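Local coordinates for protein fimbrial subunit type 1 (Actinomyces oris, PDB 3UXF) that forms the major structural subunit of the fimbriae on the bacterial surface, which take part in cell adhesion, at residues V47-Q52 / K72-V77; K148-E153 / N180-V185; I205-P210 / A318-N323. One frame throughout, in Å; residues are numbered along the deposited sequence.

Contact 1 (V47-Q52 / K72-V77); sequences VHKCEQ and KPVSDV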
ATOM      1  N   VAL A  47      -0.392  16.447 -23.262  1.00 13.46           N
ATOM      2  CA  VAL A  47      -0.764  16.112 -21.877  1.00 13.91           C
ATOM      3  C   VAL A  47       0.197  15.023 -21.382  1.00 13.60           C
ATOM      4  O   VAL A  47       0.361  14.019 -22.059  1.00 15.10           O
ATOM      5  CB  VAL A  47      -2.222  15.596 -21.863  1.00 14.64           C
ATOM      6  CG1 VAL A  47      -2.727  15.302 -20.413  1.00 16.58           C
ATOM      7  CG2 VAL A  47      -3.147  16.628 -22.531  1.00 17.03           C
ATOM      8  N   HIS A  48       0.853  15.270 -20.246  1.00 14.82           N
ATOM      9  CA  HIS A  48       1.842  14.337 -19.696  1.00 16.54           C
ATOM     10  C   HIS A  48       1.167  13.531 -18.575  1.00 14.19           C
ATOM     11  O   HIS A  48       0.806  14.101 -17.547  1.00 16.92           O
ATOM     12  CB  HIS A  48       3.006  15.125 -19.119  1.00 18.55           C
ATOM     13  CG  HIS A  48       3.824  15.841 -20.152  1.00 18.50           C
ATOM     14  ND1 HIS A  48       5.107  15.460 -20.489  1.00 20.70           N
ATOM     15  CD2 HIS A  48       3.535  16.914 -20.935  1.00 18.05           C
ATOM     16  CE1 HIS A  48       5.571  16.259 -21.433  1.00 23.14           C
ATOM     17  NE2 HIS A  48       4.637  17.148 -21.719  1.00 19.30           N
ATOM     18  N   LYS A  49       0.972  12.227 -18.799  1.00 14.41           N
ATOM     19  CA  LYS A  49       0.314  11.374 -17.812  1.00 16.74           C
ATOM     20  C   LYS A  49       1.386  10.631 -17.008  1.00 20.12           C
ATOM     21  O   LYS A  49       2.206   9.901 -17.569  1.00 20.23           O
ATOM     22  CB  LYS A  49      -0.628  10.390 -18.509  1.00 16.30           C
ATOM     23  CG  LYS A  49      -1.308   9.393 -17.530  1.00 16.71           C
ATOM     24  CD  LYS A  49      -2.333  10.097 -16.640  1.00 16.31           C
ATOM     25  CE  LYS A  49      -2.909   9.080 -15.597  1.00 13.89           C
ATOM     26  NZ  LYS A  49      -3.959   9.738 -14.801  1.00 15.74           N
ATOM     27  N   CYS A  50       1.368  10.864 -15.698  1.00 16.48           N
ATOM     28  CA  CYS A  50       2.396  10.369 -14.781  1.00 20.90           C
ATOM     29  C   CYS A  50       1.729   9.642 -13.625  1.00 22.43           C
ATOM     30  O   CYS A  50       0.629   9.983 -13.226  1.00 21.56           O
ATOM     31  CB  CYS A  50       3.194  11.557 -14.225  1.00 26.10           C
ATOM     32  SG  CYS A  50       3.927  12.628 -15.505  1.00 29.71           S
ATOM     33  N   GLU A  51       2.411   8.648 -13.060  1.00 21.38           N
ATOM     34  CA  GLU A  51       1.830   7.873 -11.961  1.00 23.70           C
ATOM     35  C   GLU A  51       1.582   8.725 -10.724  1.00 24.90           C
ATOM     36  O   GLU A  51       0.555   8.567 -10.062  1.00 25.35           O
ATOM     37  CB  GLU A  51       2.762   6.717 -11.569  1.00 25.00           C
ATOM     38  CG  GLU A  51       2.852   5.631 -12.580  1.00 25.86           C
ATOM     39  CD  GLU A  51       3.497   4.352 -12.004  1.00 34.99           C
ATOM     40  OE1 GLU A  51       3.777   4.322 -10.787  1.00 36.50           O
ATOM     41  OE2 GLU A  51       3.723   3.389 -12.765  1.00 37.31           O
ATOM     42  N   GLN A  52       2.543   9.599 -10.421  1.00 27.13           N
ATOM     43  CA  GLN A  52       2.508  10.483  -9.254  1.00 30.31           C
ATOM     44  C   GLN A  52       2.456  11.947  -9.643  1.00 32.64           C
ATOM     45  O   GLN A  52       3.141  12.379 -10.575  1.00 33.15           O
ATOM     46  CB  GLN A  52       3.766  10.280  -8.395  1.00 31.37           C
ATOM     47  CG  GLN A  52       3.803   8.948  -7.689  1.00 41.07           C
ATOM     48  CD  GLN A  52       2.580   8.731  -6.829  1.00 46.75           C
ATOM     49  OE1 GLN A  52       2.015   7.634  -6.806  1.00 52.96           O
ATOM     50  NE2 GLN A  52       2.155   9.778  -6.113  1.00 46.95           N
ATOM     51  N   LYS A  72       6.799   9.112 -13.849  1.00 27.52           N
ATOM     52  CA  LYS A  72       6.736   7.740 -14.298  1.00 25.95           C
ATOM     53  C   LYS A  72       5.562   7.640 -15.255  1.00 23.13           C
ATOM     54  O   LYS A  72       4.411   7.749 -14.849  1.00 22.93           O
ATOM     55  CB  LYS A  72       6.585   6.800 -13.097  1.00 30.23           C
ATOM     56  CG  LYS A  72       7.868   6.749 -12.268  1.00 44.00           C
ATOM     57  CD  LYS A  72       7.628   6.389 -10.803  1.00 50.59           C
ATOM     58  CE  LYS A  72       8.943   6.408 -10.010  1.00 61.82           C
ATOM     59  NZ  LYS A  72       8.796   5.939  -8.590  1.00 62.77           N
ATOM     60  N   PRO A  73       5.857   7.474 -16.545  1.00 26.10           N
ATOM     61  CA  PRO A  73       4.802   7.619 -17.549  1.00 22.23           C
ATOM     62  C   PRO A  73       3.804   6.489 -17.454  1.00 23.84           C
ATOM     63  O   PRO A  73       4.135   5.364 -17.031  1.00 23.46           O
ATOM     64  CB  PRO A  73       5.565   7.557 -18.872  1.00 24.17           C
ATOM     65  CG  PRO A  73       6.824   6.777 -18.539  1.00 27.20           C
ATOM     66  CD  PRO A  73       7.176   7.250 -17.154  1.00 28.80           C
ATOM     67  N   VAL A  74       2.564   6.790 -17.804  1.00 18.59           N
ATOM     68  CA  VAL A  74       1.509   5.788 -17.805  1.00 17.47           C
ATOM     69  C   VAL A  74       0.940   5.615 -19.202  1.00 20.57           C
ATOM     70  O   VAL A  74       0.449   6.590 -19.786  1.00 18.62           O
ATOM     71  CB  VAL A  74       0.380   6.191 -16.865  1.00 19.31           C
ATOM     72  CG1 VAL A  74      -0.691   5.101 -16.773  1.00 20.26           C
ATOM     73  CG2 VAL A  74       0.965   6.544 -15.490  1.00 22.85           C
ATOM     74  N   SER A  75       1.002   4.395 -19.736  1.00 21.74           N
ATOM     75  CA  SER A  75       0.500   4.114 -21.081  1.00 21.98           C
ATOM     76  C   SER A  75      -0.956   3.725 -21.055  1.00 20.17           C
ATOM     77  O   SER A  75      -1.500   3.388 -20.011  1.00 21.41           O
ATOM     78  CB  SER A  75       1.307   2.978 -21.725  1.00 27.44           C
ATOM     79  OG  SER A  75       1.009   1.742 -21.093  1.00 28.76           O
ATOM     80  N   ASP A  76      -1.599   3.783 -22.225  1.00 19.75           N
ATOM     81  CA  ASP A  76      -2.950   3.301 -22.403  1.00 18.37           C
ATOM     82  C   ASP A  76      -4.022   4.087 -21.663  1.00 19.62           C
ATOM     83  O   ASP A  76      -5.066   3.542 -21.324  1.00 20.63           O
ATOM     84  CB  ASP A  76      -3.065   1.791 -22.072  1.00 21.36           C
ATOM     85  CG  ASP A  76      -4.156   1.123 -22.859  1.00 32.73           C
ATOM     86  OD1 ASP A  76      -4.407   1.562 -24.012  1.00 32.57           O
ATOM     87  OD2 ASP A  76      -4.804   0.194 -22.326  1.00 35.75           O
ATOM     88  N   VAL A  77      -3.797   5.389 -21.496  1.00 16.28           N
ATOM     89  CA  VAL A  77      -4.782   6.255 -20.888  1.00 16.22           C
ATOM     90  C   VAL A  77      -5.352   7.143 -21.992  1.00 15.79           C
ATOM     91  O   VAL A  77      -4.588   7.731 -22.728  1.00 18.93           O
ATOM     92  CB  VAL A  77      -4.135   7.143 -19.830  1.00 16.55           C
ATOM     93  CG1 VAL A  77      -5.133   8.119 -19.290  1.00 17.62           C
ATOM     94  CG2 VAL A  77      -3.586   6.261 -18.684  1.00 17.99           C
TER
HETATM   95  O   HOH W   1       3.109   3.316 -15.245  1.00 32.37           O
HETATM   96  O   HOH W   2       5.288   9.826 -11.473  1.00 29.10           O
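Two backbone hydrogen bonds join Lys49 and Glu51 to Val74 and Lys72 around a single beta bridge between Cys50 and Pro73, whose CA atoms lie 4.6 Å apart. Glu51 N donates to Lys72 O at 2.8 Å, in the carbonyl plane, whereas Val74 N meets Lys49 O at 3.1 Å from 44° above that carbonyl's plane. A CA-H...O contact, Cys50 CA to Lys72 O at 3.3 Å, gives the Lys72 carbonyl a second, weaker partner.

The apolar part turns on Val74. Val74 CG2 lies 3.6 Å from Glu51 CG, and the two side chains cross at about a right angle; Val74 CB lies 3.7 Å from Lys49 CG. The Lys49 chain bends about its CB-CG bond (chi2 70°).

Two waters add polar bridges. One donates to Glu51 OE2, at 2.6 Å, and to Pro73 O; another accepts from Gln52 N and Lys72 N.

The contact closes the loop between strands 44-48 and 78-84 of the pilin D1 domain. The Cys50-Cys71 disulfide and the two backbone bonds tie the returning chain to the end of strand 44-48 at adjacent points, while Lys49 carries its amine past the apolar contact to a salt bridge with Glu142.

Contact 2 (K148-E153 / N180-V185); sequences KVIPAE and NTLSGV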
ATOM      1  N   LYS A 148      -5.989  -0.037 -12.737  1.00 16.22           N
ATOM      2  CA  LYS A 148      -4.985   0.220 -11.719  1.00 17.31           C
ATOM      3  C   LYS A 148      -4.547   1.665 -11.623  1.00 15.63           C
ATOM      4  O   LYS A 148      -3.772   2.015 -10.734  1.00 18.00           O
ATOM      5  CB  LYS A 148      -3.748  -0.634 -11.958  1.00 20.42           C
ATOM      6  CG  LYS A 148      -3.953  -2.123 -11.860  1.00 25.74           C
ATOM      7  CD  LYS A 148      -2.647  -2.854 -12.159  1.00 31.68           C
ATOM      8  CE  LYS A 148      -2.757  -4.336 -11.821  1.00 35.73           C
ATOM      9  NZ  LYS A 148      -3.098  -4.496 -10.378  1.00 34.92           N
ATOM     10  N   VAL A 149      -5.001   2.507 -12.554  1.00 17.29           N
ATOM     11  CA  VAL A 149      -4.447   3.851 -12.677  1.00 16.70           C
ATOM     12  C   VAL A 149      -5.350   4.898 -12.016  1.00 15.85           C
ATOM     13  O   VAL A 149      -6.563   4.842 -12.102  1.00 18.01           O
ATOM     14  CB  VAL A 149      -4.266   4.195 -14.186  1.00 18.58           C
ATOM     15  CG1 VAL A 149      -3.996   5.693 -14.373  1.00 17.79           C
ATOM     16  CG2 VAL A 149      -3.155   3.326 -14.788  1.00 21.38           C
ATOM     17  N   ILE A 150      -4.768   5.879 -11.334  1.00 15.62           N
ATOM     18  CA  ILE A 150      -5.566   6.960 -10.778  1.00 17.01           C
ATOM     19  C   ILE A 150      -5.916   8.021 -11.859  1.00 14.23           C
ATOM     20  O   ILE A 150      -5.007   8.540 -12.485  1.00 18.26           O
ATOM     21  CB  ILE A 150      -4.799   7.655  -9.646  1.00 15.81           C
ATOM     22  CG1 ILE A 150      -4.529   6.637  -8.523  1.00 20.21           C
ATOM     23  CG2 ILE A 150      -5.627   8.807  -9.053  1.00 16.51           C
ATOM     24  CD1 ILE A 150      -3.525   7.134  -7.512  1.00 17.77           C
ATOM     25  N   PRO A 151      -7.210   8.325 -12.043  1.00 16.03           N
ATOM     26  CA  PRO A 151      -7.550   9.297 -13.096  1.00 16.33           C
ATOM     27  C   PRO A 151      -7.041  10.688 -12.780  1.00 17.67           C
ATOM     28  O   PRO A 151      -6.970  11.113 -11.611  1.00 17.90           O
ATOM     29  CB  PRO A 151      -9.081   9.353 -13.059  1.00 20.27           C
ATOM     30  CG  PRO A 151      -9.515   8.159 -12.343  1.00 20.31           C
ATOM     31  CD  PRO A 151      -8.414   7.827 -11.368  1.00 20.13           C
ATOM     32  N   ALA A 152      -6.707  11.420 -13.840  1.00 16.16           N
ATOM     33  CA  ALA A 152      -6.465  12.857 -13.711  1.00 16.51           C
ATOM     34  C   ALA A 152      -7.737  13.655 -13.437  1.00 16.33           C
ATOM     35  O   ALA A 152      -8.844  13.264 -13.842  1.00 19.14           O
ATOM     36  CB  ALA A 152      -5.779  13.381 -14.998  1.00 16.84           C
ATOM     37  N   GLU A 153      -7.584  14.816 -12.792  1.00 19.13           N
ATOM     38  CA  GLU A 153      -8.705  15.737 -12.638  1.00 19.30           C
ATOM     39  C   GLU A 153      -8.955  16.448 -13.948  1.00 18.54           C
ATOM     40  O   GLU A 153      -8.004  16.774 -14.628  1.00 17.96           O
ATOM     41  CB  GLU A 153      -8.384  16.792 -11.598  1.00 23.80           C
ATOM     42  CG  GLU A 153      -8.304  16.210 -10.191  1.00 31.43           C
ATOM     43  CD  GLU A 153      -8.387  17.273  -9.099  1.00 46.73           C
ATOM     44  OE1 GLU A 153      -7.872  18.412  -9.310  1.00 43.60           O
ATOM     45  OE2 GLU A 153      -8.969  16.954  -8.027  1.00 47.96           O
ATOM     46  N   ASN A 180      -3.441  13.986 -10.253  1.00 17.62           N
ATOM     47  CA  ASN A 180      -4.286  12.872  -9.852  1.00 17.79           C
ATOM     48  C   ASN A 180      -5.481  13.261  -8.994  1.00 16.79           C
ATOM     49  O   ASN A 180      -5.372  14.085  -8.077  1.00 20.32           O
ATOM     50  CB  ASN A 180      -3.449  11.876  -9.068  1.00 20.38           C
ATOM     51  CG  ASN A 180      -2.586  11.021  -9.940  1.00 19.58           C
ATOM     52  OD1 ASN A 180      -2.754  10.969 -11.160  1.00 19.84           O
ATOM     53  ND2 ASN A 180      -1.686  10.276  -9.309  1.00 21.70           N
ATOM     54  N   THR A 181      -6.621  12.639  -9.247  1.00 19.36           N
ATOM     55  CA  THR A 181      -7.795  12.876  -8.432  1.00 18.71           C
ATOM     56  C   THR A 181      -7.664  12.295  -7.039  1.00 22.13           C
ATOM     57  O   THR A 181      -8.383  12.718  -6.130  1.00 24.80           O
ATOM     58  CB  THR A 181      -9.039  12.207  -9.036  1.00 23.19           C
ATOM     59  OG1 THR A 181      -8.767  10.826  -9.306  1.00 20.97           O
ATOM     60  CG2 THR A 181      -9.442  12.910 -10.333  1.00 24.80           C
ATOM     61  N   LEU A 182      -6.794  11.310  -6.893  1.00 18.24           N
ATOM     62  CA  LEU A 182      -6.612  10.652  -5.591  1.00 18.30           C
ATOM     63  C   LEU A 182      -5.158  10.685  -5.224  1.00 19.06           C
ATOM     64  O   LEU A 182      -4.303  10.366  -6.042  1.00 19.89           O
ATOM     65  CB  LEU A 182      -7.063   9.179  -5.655  1.00 17.51           C
ATOM     66  CG  LEU A 182      -8.509   8.949  -6.100  1.00 19.11           C
ATOM     67  CD1 LEU A 182      -8.807   7.451  -6.243  1.00 18.36           C
ATOM     68  CD2 LEU A 182      -9.525   9.579  -5.133  1.00 22.31           C
ATOM     69  N   SER A 183      -4.866  11.029  -3.975  1.00 18.50           N
ATOM     70  CA  SER A 183      -3.494  11.132  -3.531  1.00 21.40           C
ATOM     71  C   SER A 183      -2.825   9.794  -3.315  1.00 24.04           C
ATOM     72  O   SER A 183      -1.600   9.714  -3.326  1.00 28.00           O
ATOM     73  CB  SER A 183      -3.418  11.964  -2.259  1.00 28.33           C
ATOM     74  OG  SER A 183      -4.289  11.424  -1.279  1.00 27.76           O
ATOM     75  N   GLY A 184      -3.606   8.735  -3.111  1.00 22.75           N
ATOM     76  CA  GLY A 184      -2.985   7.431  -3.020  1.00 25.30           C
ATOM     77  C   GLY A 184      -3.767   6.369  -2.274  1.00 19.31           C
ATOM     78  O   GLY A 184      -4.805   6.647  -1.661  1.00 17.71           O
ATOM     79  N   VAL A 185      -3.265   5.148  -2.377  1.00 17.29           N
ATOM     80  CA  VAL A 185      -3.774   4.033  -1.606  1.00 13.62           C
ATOM     81  C   VAL A 185      -2.556   3.362  -1.010  1.00 16.38           C
ATOM     82  O   VAL A 185      -1.517   3.257  -1.662  1.00 18.93           O
ATOM     83  CB  VAL A 185      -4.585   3.058  -2.462  1.00 17.46           C
ATOM     84  CG1 VAL A 185      -5.819   3.769  -3.063  1.00 18.94           C
ATOM     85  CG2 VAL A 185      -3.720   2.446  -3.559  1.00 20.20           C
TER
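Thr181 and Pro151 carry the polar part of this contact. Thr181 N donates to Pro151 O over 2.8 Å, with an N-H...O angle of 167°, and reaches the oxygen nearly head-on to the carbonyl. Thr181 OG1 lies 2.9 Å from the same Pro151 O, although its proton has another acceptor within reach and this second bond is therefore not settled. A chi1 of 52° sets Thr181 OG1 between the backbone N and the carbonyl carbon, which brings the hydroxyl back over Pro151, where it also faces Pro151 CD at 3.7 Å.

The backbones meet in a single beta bridge between Ala152 and Asn180, CA to CA 4.4 Å, both bridged residues lying in loops. This is a loop-to-loop junction: 148-153 connects strands 136-144 and 155-159 of the N-terminal pilin domain, and 180-185 is the linker that leads from strand 170-176 to strand 185-190, the edge strand of the next sheet.

Van der Waals contact centres on Ile150. Ile150 CG2, anti to the backbone N, projects against the linker and makes the apolar pair with Leu182 CB at 3.7 Å. It also lies 3.5 Å from Leu182 N, while Ile150 CD1 is 3.6 Å from Leu182 O. The isoleucine crosses the Asn180 side chain at about a right angle; the Asn180 amide lies against Ile150, while its ND2 donates to Glu51 O. At the other end, the Glu153 and Thr181 side chains run past each other in opposite directions, so that the aliphatic part of the glutamate, rather than its carboxylate, makes the contact: Glu153 CG is 3.5 Å from Thr181 CG2. Ile344 of strand 344-362 packs on both Ile150 and Leu182.

Contact 3 (I205-P210 / A318-N323); sequences ITTSIP and AGLIPN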
ATOM      1  N   ILE A 205      -5.223  -0.453   5.947  1.00  8.72           N
ATOM      2  CA  ILE A 205      -5.331  -0.040   4.552  1.00 10.86           C
ATOM      3  C   ILE A 205      -5.904   1.376   4.512  1.00 11.68           C
ATOM      4  O   ILE A 205      -6.917   1.656   5.121  1.00 10.61           O
ATOM      5  CB  ILE A 205      -6.279  -0.966   3.768  1.00 10.58           C
ATOM      6  CG1 ILE A 205      -5.802  -2.409   3.877  1.00 12.24           C
ATOM      7  CG2 ILE A 205      -6.400  -0.495   2.316  1.00 12.08           C
ATOM      8  CD1 ILE A 205      -6.910  -3.376   3.567  1.00 13.66           C
ATOM      9  N   THR A 206      -5.227   2.302   3.828  1.00 10.15           N
ATOM     10  CA  THR A 206      -5.654   3.681   3.846  1.00 11.25           C
ATOM     11  C   THR A 206      -5.828   4.152   2.424  1.00 10.99           C
ATOM     12  O   THR A 206      -4.886   4.069   1.629  1.00 13.83           O
ATOM     13  CB  THR A 206      -4.606   4.567   4.589  1.00 12.17           C
ATOM     14  OG1 THR A 206      -4.343   4.001   5.882  1.00 12.38           O
ATOM     15  CG2 THR A 206      -5.137   5.975   4.811  1.00 16.03           C
ATOM     16  N   THR A 207      -7.029   4.614   2.108  1.00 10.51           N
ATOM     17  CA  THR A 207      -7.376   4.908   0.698  1.00 12.48           C
ATOM     18  C   THR A 207      -7.964   6.306   0.541  1.00 14.32           C
ATOM     19  O   THR A 207      -8.883   6.706   1.279  1.00 14.18           O
ATOM     20  CB  THR A 207      -8.396   3.888   0.158  1.00 13.76           C
ATOM     21  OG1 THR A 207      -9.489   3.769   1.073  1.00 12.26           O
ATOM     22  CG2 THR A 207      -7.758   2.540   0.020  1.00 13.85           C
ATOM     23  N   SER A 208      -7.498   7.035  -0.484  1.00 14.02           N
ATOM     24  CA  SER A 208      -8.122   8.320  -0.820  1.00 14.53           C
ATOM     25  C   SER A 208      -9.605   8.167  -1.123  1.00 13.35           C
ATOM     26  O   SER A 208     -10.078   7.085  -1.543  1.00 14.29           O
ATOM     27  CB  SER A 208      -7.413   8.944  -2.033  1.00 14.71           C
ATOM     28  OG  SER A 208      -6.116   9.330  -1.671  1.00 19.42           O
ATOM     29  N   ILE A 209     -10.345   9.265  -0.958  1.00 14.35           N
ATOM     30  CA  ILE A 209     -11.773   9.309  -1.235  1.00 15.20           C
ATOM     31  C   ILE A 209     -11.982  10.362  -2.338  1.00 16.89           C
ATOM     32  O   ILE A 209     -11.452  11.459  -2.230  1.00 18.50           O
ATOM     33  CB  ILE A 209     -12.533   9.768   0.021  1.00 14.08           C
ATOM     34  CG1 ILE A 209     -12.340   8.729   1.151  1.00 12.27           C
ATOM     35  CG2 ILE A 209     -13.985   9.928  -0.264  1.00 17.49           C
ATOM     36  CD1 ILE A 209     -12.779   9.240   2.526  1.00 13.44           C
ATOM     37  N   PRO A 210     -12.717  10.018  -3.401  1.00 17.26           N
ATOM     38  CA  PRO A 210     -12.956  11.039  -4.444  1.00 18.37           C
ATOM     39  C   PRO A 210     -13.676  12.266  -3.901  1.00 20.80           C
ATOM     40  O   PRO A 210     -14.541  12.127  -3.060  1.00 18.25           O
ATOM     41  CB  PRO A 210     -13.878  10.320  -5.437  1.00 19.47           C
ATOM     42  CG  PRO A 210     -13.624   8.875  -5.211  1.00 19.99           C
ATOM     43  CD  PRO A 210     -13.274   8.703  -3.764  1.00 17.07           C
ATOM     44  N   ALA A 318      -3.941  -4.684  -1.098  1.00 10.16           N
ATOM     45  CA  ALA A 318      -5.326  -4.214  -1.166  1.00 10.03           C
ATOM     46  C   ALA A 318      -5.521  -3.399  -2.433  1.00 12.24           C
ATOM     47  O   ALA A 318      -4.535  -3.022  -3.078  1.00 12.20           O
ATOM     48  CB  ALA A 318      -5.710  -3.384   0.068  1.00 13.01           C
ATOM     49  N   GLY A 319      -6.773  -3.211  -2.806  1.00 11.91           N
ATOM     50  CA  GLY A 319      -7.093  -2.394  -3.971  1.00 11.67           C
ATOM     51  C   GLY A 319      -8.316  -1.569  -3.681  1.00 13.51           C
ATOM     52  O   GLY A 319      -9.200  -1.966  -2.932  1.00 12.45           O
ATOM     53  N   LEU A 320      -8.398  -0.420  -4.338  1.00 10.05           N
ATOM     54  CA  LEU A 320      -9.537   0.464  -4.167  1.00 11.88           C
ATOM     55  C   LEU A 320     -10.407   0.558  -5.417  1.00 12.70           C
ATOM     56  O   LEU A 320      -9.908   0.758  -6.518  1.00 15.76           O
ATOM     57  CB  LEU A 320      -9.062   1.864  -3.778  1.00 12.11           C
ATOM     58  CG  LEU A 320     -10.118   2.968  -3.823  1.00 14.51           C
ATOM     59  CD1 LEU A 320     -11.138   2.778  -2.716  1.00 14.27           C
ATOM     60  CD2 LEU A 320      -9.463   4.333  -3.724  1.00 14.27           C
ATOM     61  N   ILE A 321     -11.712   0.417  -5.225  1.00 11.68           N
ATOM     62  CA  ILE A 321     -12.689   0.649  -6.279  1.00 14.09           C
ATOM     63  C   ILE A 321     -13.434   1.895  -5.822  1.00 13.70           C
ATOM     64  O   ILE A 321     -14.296   1.825  -4.955  1.00 14.50           O
ATOM     65  CB  ILE A 321     -13.650  -0.532  -6.448  1.00 13.28           C
ATOM     66  CG1 ILE A 321     -12.895  -1.756  -6.965  1.00 15.11           C
ATOM     67  CG2 ILE A 321     -14.772  -0.168  -7.404  1.00 15.60           C
ATOM     68  CD1 ILE A 321     -13.692  -3.033  -6.907  1.00 15.34           C
ATOM     69  N   PRO A 322     -13.061   3.037  -6.391  1.00 12.90           N
ATOM     70  CA  PRO A 322     -13.541   4.342  -5.925  1.00 15.93           C
ATOM     71  C   PRO A 322     -14.818   4.870  -6.573  1.00 14.79           C
ATOM     72  O   PRO A 322     -15.329   5.886  -6.115  1.00 16.89           O
ATOM     73  CB  PRO A 322     -12.378   5.263  -6.280  1.00 16.45           C
ATOM     74  CG  PRO A 322     -11.827   4.672  -7.531  1.00 16.54           C
ATOM     75  CD  PRO A 322     -12.079   3.178  -7.477  1.00 15.66           C
ATOM     76  N   ASN A 323     -15.316   4.216  -7.614  1.00 14.45           N
ATOM     77  CA  ASN A 323     -16.539   4.667  -8.267  1.00 17.39           C
ATOM     78  C   ASN A 323     -17.311   3.513  -8.889  1.00 18.28           C
ATOM     79  O   ASN A 323     -16.922   2.358  -8.738  1.00 18.00           O
ATOM     80  CB  ASN A 323     -16.249   5.758  -9.299  1.00 20.11           C
ATOM     81  CG  ASN A 323     -15.306   5.299 -10.382  1.00 19.66           C
ATOM     82  OD1 ASN A 323     -15.553   4.301 -11.050  1.00 19.88           O
ATOM     83  ND2 ASN A 323     -14.218   6.032 -10.565  1.00 22.33           N
TER
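Strands 205-208 and 318-321 run in nearly the same direction, 28° apart and 8.3 Å between axes at closest approach, and no hydrogen bond links the two segments; with Thr207 CA and Leu320 CA 6.9 Å apart, they face each other through side chains as layers rather than pairing as neighbours in one sheet.

Three successive contacts follow this course. At the first, Ala318 CB fits against the Ile205 side chain, 3.7 Å from Ile205 CD1 and equally close to Ile205 CG2, so that one methyl touches both branches of the isoleucine. Next, Leu320 reaches across to Thr207 and Ser208. Its CG lies opposite the backbone N (chi1 169°), which carries the isopropyl end over to the facing strand: Leu320 CD1 lies 4.1 Å from Thr207 CB, and Leu320 CD2 comes within 3.6 Å of Ser208 O. Thr207 turns its methyl CG2 to Leu320 CB, also at 4.1 Å, while its hydroxyl is hydrogen-bonded to Tyr223 OH. The same tyrosine hydroxyl is bonded to Ser208 O, so the carbonyl touched by the leucine methyl has a polar partner as well. Beyond the strands, two prolines meet at about a right angle, Pro210 CG lying 4.0 Å from Pro322 CB and 3.6 Å from Pro322 O.

This facing of two layers is that of a beta sandwich. Strand 201-208 lies between 185-190 and 295-302 in one sheet, and strand 312-321 pairs with 224-229 and 344-362 in the other. Val225 of strand 224-229 touches both Ile205 and Thr207, while Ile209 turns from the contact to pack on Ala283 and Arg287 of helix 277-288.

Overall arrangement
The contacts follow one another in series along the chain, each closing before the next opens. Contact 1 lies within the N-terminal pilin domain, contact 2 joins a loop of that domain to the linker leading out of it, and contact 3 lies between the two sheets of the following sandwich. Centres of contacts 1 and 2 are about 11 Å apart, and Lys49 NZ hydrogen-bonds to Ile150 O between them. Contacts 2 and 3, with centres about 10 Å apart, meet where Ser183 and Gly184 hydrogen-bond to Ser208. Contacts 1 and 3 do not touch, their nearest atoms being about 9 Å apart. Contact 2 thus bridges the other two, consistent with a well-defined junction between successive domains of this elongated pilin.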